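Local structure of oligogalacturonate-specific porin KdgM (Dickeya dadantii, 4FQE) at residues Glu61-Tyr66 and Arg92-Gly97; Ser65-Tyr68 and Phe74-Glu77. The protein forms a monomeric beta-barrel channel in the outer membrane that is specific for oligogalacturonides and is required for full virulence. All coordinates share one frame; numbering follows the deposited sequence.

Contact 1 (Glu61-Tyr66 and Arg92-Gly97). With C8E ((hydroxyethyloxy)tri(ethyloxy)octane), chain H; C8E ((hydroxyethyloxy)tri(ethyloxy)octane), chain F; C8E ((hydroxyethyloxy)tri(ethyloxy)octane), chain E.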
loop_
_atom_site.group_PDB
_atom_site.type_symbol
_atom_site.label_atom_id
_atom_site.label_comp_id
_atom_site.label_asym_id
_atom_site.label_seq_id
_atom_site.Cartn_x
_atom_site.Cartn_y
_atom_site.Cartn_z
ATOM N N GLU A 61 9.926 8.056 0.988
ATOM C CA GLU A 61 8.607 8.623 0.656
ATOM C C GLU A 61 7.870 9.086 1.898
ATOM O O GLU A 61 7.907 8.446 2.931
ATOM C CB GLU A 61 7.770 7.636 -0.144
ATOM C CG GLU A 61 6.420 8.186 -0.623
ATOM C CD GLU A 61 5.668 7.208 -1.500
ATOM O OE1 GLU A 61 5.567 6.034 -1.120
ATOM O OE2 GLU A 61 5.178 7.598 -2.591
ATOM N N VAL A 62 7.204 10.236 1.792
ATOM C CA VAL A 62 6.342 10.701 2.862
ATOM C C VAL A 62 4.957 10.905 2.292
ATOM O O VAL A 62 4.803 11.322 1.145
ATOM C CB VAL A 62 6.851 12.010 3.520
ATOM C CG1 VAL A 62 6.967 13.122 2.487
ATOM C CG2 VAL A 62 5.921 12.413 4.661
ATOM N N VAL A 63 3.949 10.580 3.094
ATOM C CA VAL A 63 2.541 10.662 2.680
ATOM C C VAL A 63 1.805 11.341 3.821
ATOM O O VAL A 63 1.966 10.961 4.980
ATOM C CB VAL A 63 1.896 9.263 2.450
ATOM C CG1 VAL A 63 0.443 9.357 1.919
ATOM C CG2 VAL A 63 2.748 8.401 1.519
ATOM N N ALA A 64 0.993 12.323 3.482
ATOM C CA ALA A 64 -0.017 12.885 4.387
ATOM C C ALA A 64 -1.401 12.690 3.771
ATOM O O ALA A 64 -1.556 12.769 2.566
ATOM C CB ALA A 64 0.258 14.371 4.632
ATOM N N SER A 65 -2.396 12.367 4.597
ATOM C CA SER A 65 -3.760 12.137 4.132
ATOM C C SER A 65 -4.782 12.409 5.219
ATOM O O SER A 65 -4.465 12.483 6.402
ATOM C CB SER A 65 -3.966 10.693 3.630
ATOM O OG SER A 65 -3.565 9.744 4.620
ATOM N N TYR A 66 -6.038 12.545 4.780
ATOM C CA TYR A 66 -7.194 12.583 5.683
ATOM C C TYR A 66 -8.166 11.479 5.224
ATOM O O TYR A 66 -8.491 11.404 4.045
ATOM C CB TYR A 66 -7.900 13.952 5.618
ATOM C CG TYR A 66 -7.723 14.855 6.830
ATOM C CD1 TYR A 66 -6.919 16.015 6.763
ATOM C CD2 TYR A 66 -8.340 14.560 8.049
ATOM C CE1 TYR A 66 -6.738 16.848 7.866
ATOM C CE2 TYR A 66 -8.139 15.374 9.171
ATOM C CZ TYR A 66 -7.352 16.528 9.068
ATOM O OH TYR A 66 -7.172 17.351 10.160
ATOM N N ARG A 92 2.938 12.270 -6.176
ATOM C CA ARG A 92 1.817 11.374 -6.440
ATOM C C ARG A 92 0.716 11.676 -5.449
ATOM O O ARG A 92 0.650 11.047 -4.394
ATOM C CB ARG A 92 2.289 9.920 -6.333
ATOM C CG ARG A 92 3.470 9.588 -7.231
ATOM C CD ARG A 92 3.735 8.096 -7.307
ATOM N NE ARG A 92 4.254 7.552 -6.056
ATOM C CZ ARG A 92 4.455 6.255 -5.813
ATOM N NH1 ARG A 92 4.144 5.341 -6.721
ATOM N NH2 ARG A 92 4.955 5.852 -4.646
ATOM N N PRO A 93 -0.142 12.659 -5.759
ATOM C CA PRO A 93 -1.321 12.864 -4.937
ATOM C C PRO A 93 -2.306 11.737 -5.244
ATOM O O PRO A 93 -2.141 11.066 -6.247
ATOM C CB PRO A 93 -1.890 14.186 -5.458
ATOM C CG PRO A 93 -1.535 14.179 -6.886
ATOM C CD PRO A 93 -0.201 13.455 -6.993
ATOM N N TYR A 94 -3.288 11.506 -4.390
ATOM C CA TYR A 94 -4.266 10.459 -4.688
ATOM C C TYR A 94 -5.611 10.678 -4.057
ATOM O O TYR A 94 -5.734 11.471 -3.144
ATOM C CB TYR A 94 -3.727 9.094 -4.262
ATOM C CG TYR A 94 -3.542 8.892 -2.769
ATOM C CD1 TYR A 94 -2.288 9.069 -2.160
ATOM C CD2 TYR A 94 -4.610 8.513 -1.961
ATOM C CE1 TYR A 94 -2.113 8.844 -0.796
ATOM C CE2 TYR A 94 -4.441 8.315 -0.599
ATOM C CZ TYR A 94 -3.188 8.473 -0.021
ATOM O OH TYR A 94 -3.034 8.293 1.329
ATOM N N LEU A 95 -6.603 9.963 -4.566
ATOM C CA LEU A 95 -7.932 9.876 -3.958
ATOM C C LEU A 95 -8.320 8.387 -3.866
ATOM O O LEU A 95 -8.349 7.693 -4.870
ATOM C CB LEU A 95 -8.959 10.624 -4.800
ATOM C CG LEU A 95 -10.365 10.822 -4.198
ATOM C CD1 LEU A 95 -10.298 11.586 -2.879
ATOM C CD2 LEU A 95 -11.296 11.569 -5.172
ATOM N N ARG A 96 -8.582 7.916 -2.653
ATOM C CA ARG A 96 -8.995 6.530 -2.431
ATOM C C ARG A 96 -10.415 6.504 -1.851
ATOM O O ARG A 96 -10.677 7.088 -0.813
ATOM C CB ARG A 96 -8.019 5.804 -1.487
ATOM C CG ARG A 96 -8.434 4.368 -1.159
ATOM C CD ARG A 96 -7.284 3.493 -0.653
ATOM N NE ARG A 96 -6.352 4.275 0.164
ATOM C CZ ARG A 96 -5.062 3.993 0.352
ATOM N NH1 ARG A 96 -4.323 4.791 1.110
ATOM N NH2 ARG A 96 -4.496 2.930 -0.215
ATOM N N GLY A 97 -11.321 5.827 -2.529
ATOM C CA GLY A 97 -12.640 5.557 -1.978
ATOM C C GLY A 97 -12.716 4.178 -1.405
ATOM O O GLY A 97 -12.148 3.235 -1.978
HETATM C C1 C8E H . -5.550 12.491 -7.482
HETATM C C2 C8E H . -5.892 13.954 -7.591
HETATM C C3 C8E H . -7.115 14.238 -6.733
HETATM C C4 C8E H . -6.844 13.954 -5.261
HETATM C C5 C8E H . -6.795 15.219 -4.427
HETATM C C6 C8E H . -5.409 15.839 -4.519
HETATM C C7 C8E H . -4.586 15.595 -3.263
HETATM C C8 C8E H . -3.339 16.476 -3.243
HETATM O O9 C8E H . -3.612 17.699 -2.552
HETATM C C10 C8E H . -2.505 18.607 -2.532
HETATM C C11 C8E H . -2.467 19.333 -1.187
HETATM O O12 C8E H . -1.494 18.771 -0.308
HETATM C C13 C8E H . -1.733 19.010 1.084
HETATM C C14 C8E H . -2.613 17.905 1.675
HETATM O O15 C8E H . -2.067 17.344 2.878
HETATM C C16 C8E H . -3.024 17.065 3.917
HETATM C C17 C8E H . -3.777 15.757 3.702
HETATM O O18 C8E H . -5.008 16.004 3.009
HETATM C C19 C8E H . -5.021 15.533 1.664
HETATM C C20 C8E H . -5.519 16.617 0.719
HETATM O O21 C8E H . -4.655 16.738 -0.416
HETATM C C1 C8E F . 1.229 17.772 5.277
HETATM C C2 C8E F . 1.974 18.010 3.977
HETATM C C3 C8E F . 3.050 16.964 3.629
HETATM C C4 C8E F . 3.836 16.454 4.826
HETATM C C5 C8E F . 5.311 16.217 4.513
HETATM C C6 C8E F . 6.092 16.047 5.817
HETATM C C7 C8E F . 7.602 15.848 5.605
HETATM C C8 C8E F . 8.403 17.147 5.750
HETATM O O9 C8E F . 9.784 16.876 6.006
HETATM C C10 C8E F . 10.730 17.633 5.236
HETATM C C11 C8E F . 12.081 17.620 5.945
HETATM O O12 C8E F . 13.031 16.812 5.238
HETATM C C13 C8E F . 13.723 15.856 6.057
HETATM C C14 C8E F . 14.968 15.303 5.353
HETATM O O15 C8E F . 14.818 15.324 3.920
HETATM C C16 C8E F . 15.022 14.068 3.262
HETATM C C17 C8E F . 14.221 14.019 1.958
HETATM O O18 C8E F . 12.839 13.776 2.255
HETATM C C19 C8E F . 12.225 12.688 1.554
HETATM C C20 C8E F . 10.945 13.140 0.854
HETATM O O21 C8E F . 10.905 14.566 0.723
HETATM C C1 C8E E . -13.941 6.228 -5.021
HETATM C C2 C8E E . -13.587 7.620 -5.507
HETATM C C3 C8E E . -12.133 7.729 -5.958
HETATM C C4 C8E E . -11.819 6.770 -7.098
HETATM C C5 C8E E . -11.192 7.462 -8.302
HETATM C C6 C8E E . -12.188 8.386 -9.017
HETATM C C7 C8E E . -12.115 8.409 -10.552
HETATM C C8 C8E E . -11.290 7.315 -11.232
HETATM O O9 C8E E . -11.258 7.491 -12.653
HETATM C C10 C8E E . -10.549 6.461 -13.353
HETATM C C11 C8E E . -9.654 7.030 -14.449
HETATM O O12 C8E E . -9.532 6.078 -15.519
HETATM C C13 C8E E . -10.555 6.217 -16.516
HETATM C C14 C8E E . -10.895 4.888 -17.195
HETATM O O15 C8E E . -11.015 3.817 -16.243
HETATM C C16 C8E E . -10.417 2.609 -16.726
HETATM C C17 C8E E . -10.679 1.429 -15.784
HETATM O O18 C8E E . -9.710 0.393 -16.000
HETATM C C19 C8E E . -9.811 -0.250 -17.276
HETATM C C20 C8E E . -8.717 0.267 -18.212
HETATM O O21 C8E E . -9.249 0.812 -19.428
HETATM O O HOH W 1 5.137 9.678 -4.118
#

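Contact 2 (Ser65-Tyr68 and Phe74-Glu77). With C8E ((hydroxyethyloxy)tri(ethyloxy)octane), chain H.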
loop_
_atom_site.group_PDB
_atom_site.type_symbol
_atom_site.label_atom_id
_atom_site.label_comp_id
_atom_site.label_asym_id
_atom_site.label_seq_id
_atom_site.Cartn_x
_atom_site.Cartn_y
_atom_site.Cartn_z
ATOM N N SER A 65 -2.396 12.367 4.597
ATOM C CA SER A 65 -3.760 12.137 4.132
ATOM C C SER A 65 -4.782 12.409 5.219
ATOM O O SER A 65 -4.465 12.483 6.402
ATOM C CB SER A 65 -3.966 10.693 3.630
ATOM O OG SER A 65 -3.565 9.744 4.620
ATOM N N TYR A 66 -6.038 12.545 4.780
ATOM C CA TYR A 66 -7.194 12.583 5.683
ATOM C C TYR A 66 -8.166 11.479 5.224
ATOM O O TYR A 66 -8.491 11.404 4.045
ATOM C CB TYR A 66 -7.900 13.952 5.618
ATOM C CG TYR A 66 -7.723 14.855 6.830
ATOM C CD1 TYR A 66 -6.919 16.015 6.763
ATOM C CD2 TYR A 66 -8.340 14.560 8.049
ATOM C CE1 TYR A 66 -6.738 16.848 7.866
ATOM C CE2 TYR A 66 -8.139 15.374 9.171
ATOM C CZ TYR A 66 -7.352 16.528 9.068
ATOM O OH TYR A 66 -7.172 17.351 10.160
ATOM N N VAL A 67 -8.669 10.656 6.139
ATOM C CA VAL A 67 -9.790 9.803 5.797
ATOM C C VAL A 67 -11.052 10.474 6.310
ATOM O O VAL A 67 -11.184 10.723 7.501
ATOM C CB VAL A 67 -9.707 8.386 6.388
ATOM C CG1 VAL A 67 -10.954 7.606 5.973
ATOM C CG2 VAL A 67 -8.460 7.628 5.905
ATOM N N TYR A 68 -11.961 10.765 5.392
ATOM C CA TYR A 68 -13.251 11.400 5.715
ATOM C C TYR A 68 -14.346 10.338 5.620
ATOM O O TYR A 68 -14.630 9.843 4.528
ATOM C CB TYR A 68 -13.519 12.540 4.726
ATOM C CG TYR A 68 -12.502 13.705 4.816
ATOM C CD1 TYR A 68 -12.462 14.545 5.941
ATOM C CD2 TYR A 68 -11.597 13.971 3.776
ATOM C CE1 TYR A 68 -11.560 15.594 6.029
ATOM C CE2 TYR A 68 -10.675 15.037 3.861
ATOM C CZ TYR A 68 -10.672 15.844 4.979
ATOM O OH TYR A 68 -9.786 16.896 5.081
ATOM N N PHE A 74 -19.178 4.079 3.645
ATOM C CA PHE A 74 -18.400 4.802 2.613
ATOM C C PHE A 74 -17.419 5.792 3.249
ATOM O O PHE A 74 -17.761 6.476 4.210
ATOM C CB PHE A 74 -19.335 5.562 1.634
ATOM C CG PHE A 74 -20.197 4.667 0.787
ATOM C CD1 PHE A 74 -19.618 3.763 -0.111
ATOM C CD2 PHE A 74 -21.591 4.686 0.906
ATOM C CE1 PHE A 74 -20.412 2.929 -0.884
ATOM C CE2 PHE A 74 -22.378 3.840 0.151
ATOM C CZ PHE A 74 -21.795 2.973 -0.752
ATOM N N SER A 75 -16.200 5.856 2.710
ATOM C CA SER A 75 -15.235 6.866 3.098
ATOM C C SER A 75 -14.429 7.327 1.873
ATOM O O SER A 75 -14.351 6.634 0.874
ATOM C CB SER A 75 -14.298 6.324 4.192
ATOM O OG SER A 75 -13.553 5.223 3.711
ATOM N N ILE A 76 -13.885 8.532 1.943
ATOM C CA ILE A 76 -13.008 9.039 0.904
ATOM C C ILE A 76 -11.752 9.611 1.556
ATOM O O ILE A 76 -11.839 10.256 2.616
ATOM C CB ILE A 76 -13.688 10.108 0.044
ATOM C CG1 ILE A 76 -14.211 11.244 0.921
ATOM C CG2 ILE A 76 -14.812 9.476 -0.760
ATOM C CD1 ILE A 76 -14.724 12.406 0.124
ATOM N N GLU A 77 -10.597 9.337 0.926
ATOM C CA GLU A 77 -9.256 9.680 1.440
ATOM C C GLU A 77 -8.414 10.400 0.385
ATOM O O GLU A 77 -7.849 9.755 -0.483
ATOM C CB GLU A 77 -8.515 8.413 1.896
ATOM C CG GLU A 77 -7.072 8.653 2.381
ATOM C CD GLU A 77 -6.311 7.356 2.643
ATOM O OE1 GLU A 77 -5.122 7.426 2.984
ATOM O OE2 GLU A 77 -6.874 6.258 2.502
HETATM C C1 C8E H . -5.550 12.491 -7.482
HETATM C C2 C8E H . -5.892 13.954 -7.591
HETATM C C3 C8E H . -7.115 14.238 -6.733
HETATM C C4 C8E H . -6.844 13.954 -5.261
HETATM C C5 C8E H . -6.795 15.219 -4.427
HETATM C C6 C8E H . -5.409 15.839 -4.519
HETATM C C7 C8E H . -4.586 15.595 -3.263
HETATM C C8 C8E H . -3.339 16.476 -3.243
HETATM O O9 C8E H . -3.612 17.699 -2.552
HETATM C C10 C8E H . -2.505 18.607 -2.532
HETATM C C11 C8E H . -2.467 19.333 -1.187
HETATM O O12 C8E H . -1.494 18.771 -0.308
HETATM C C13 C8E H . -1.733 19.010 1.084
HETATM C C14 C8E H . -2.613 17.905 1.675
HETATM O O15 C8E H . -2.067 17.344 2.878
HETATM C C16 C8E H . -3.024 17.065 3.917
HETATM C C17 C8E H . -3.777 15.757 3.702
HETATM O O18 C8E H . -5.008 16.004 3.009
HETATM C C19 C8E H . -5.021 15.533 1.664
HETATM C C20 C8E H . -5.519 16.617 0.719
HETATM O O21 C8E H . -4.655 16.738 -0.416
#

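Contact 1 (Glu61-Tyr66 and Arg92-Gly97)
Glu61 and Arg92 meet in a salt bridge on the inner face of the barrel wall. Arg92 NH2 donates to Glu61 OE2 at 2.7 Å, and the N-H...O angle is 166°. The carboxylate oxygen is met on its syn side. It lies near the guanidinium plane, and the two flat groups are only 18° apart. Glu61 reaches across because its chain is fully extended, with CG anti to the backbone N (chi1 -176°). A water ties the pair a second time: it donates to Glu61 OE2 and accepts from Arg92 NE at 3.0 Å. The two bonds on OE2 limit the rotation of the carboxylate.

The more closely packed part lies around Tyr94, which is buried, as is Ser65. Val63 CG1 sits at the edge of the ring, in its plane, 3.8 Å from Tyr94 CE1. Ser65 CB touches Tyr94 OH at 3.5 Å. The hydroxyl itself is probably hydrogen-bonded to Glu77, and Ser65 OG is bonded to Arg26. Glu61 and Arg92, by contrast, are partly exposed and share the water. On the other face of the wall, detergent lies against Ala64 and Pro93; Pro93 CB is 3.5 Å from C8 of the chain H molecule.

The segments are not direct neighbours in the sheet. Strand 74-85 runs between strands 57-69 and 90-100, and its Ser81 touches Glu61 and Val63.

Contact 2 (Ser65-Tyr68 and Phe74-Glu77)
A beta hairpin of the barrel wall joins strands 57-69 and 74-85, and this contact lies near its turn. Tyr68 and Ile76 form an antiparallel hydrogen-bonded pair. Tyr68 N donates to Ile76 O at 2.8 Å, and Ile76 N returns a bond to Tyr68 O at 3.0 Å. Both bonds have an angle of 166° at the hydrogen. On the outer face Tyr68 CB packs on Ile76 CG1 at 4.1 Å.

Farther from the turn, Glu77 comes close to the other strand without a regular backbone bond to it. Its CA-H points at Tyr66 O, with CA and O 3.2 Å apart. The inward-facing side chains are more polar. Glu77 is extended, with CG anti to the backbone N (chi1 177°), and this carries its stem obliquely across Val67. Val67 CG2 lies 3.9 Å from Glu77 CD, while Val67 CG1 meets Ser75 CB at 4.0 Å. The buried carboxylate is well satisfied: Arg26 and Arg96 pair with its charge, and Tyr94 adds its hydroxyl. These partners probably favour its ionised form.

Polar groups inside and apolar or aromatic ones outside, on hairpins of neighbouring strands, are the hallmark of an outer-membrane beta-barrel.

Both contacts use strand 57-69 and share Ser65 and Tyr66, with centres about 10 Å apart. Contact 2 joins neighbouring strands through backbone bonds and side-chain packing, near a hairpin turn. Contact 1 spans the intervening strand 74-85, and side chains alone make it. Each is partly buried, but contact 1 lies nearer the middle of the chain, about 11 Å from its centre against 15 Å. Contact 2 extends to the outer surface through Tyr68 and Ile76. Glu77 connects them: its OE1 is 2.8 Å from Tyr94 OH, probably a hydrogen bond, and its OE2 forms a salt bridge with Arg96 NE at 3.1 Å.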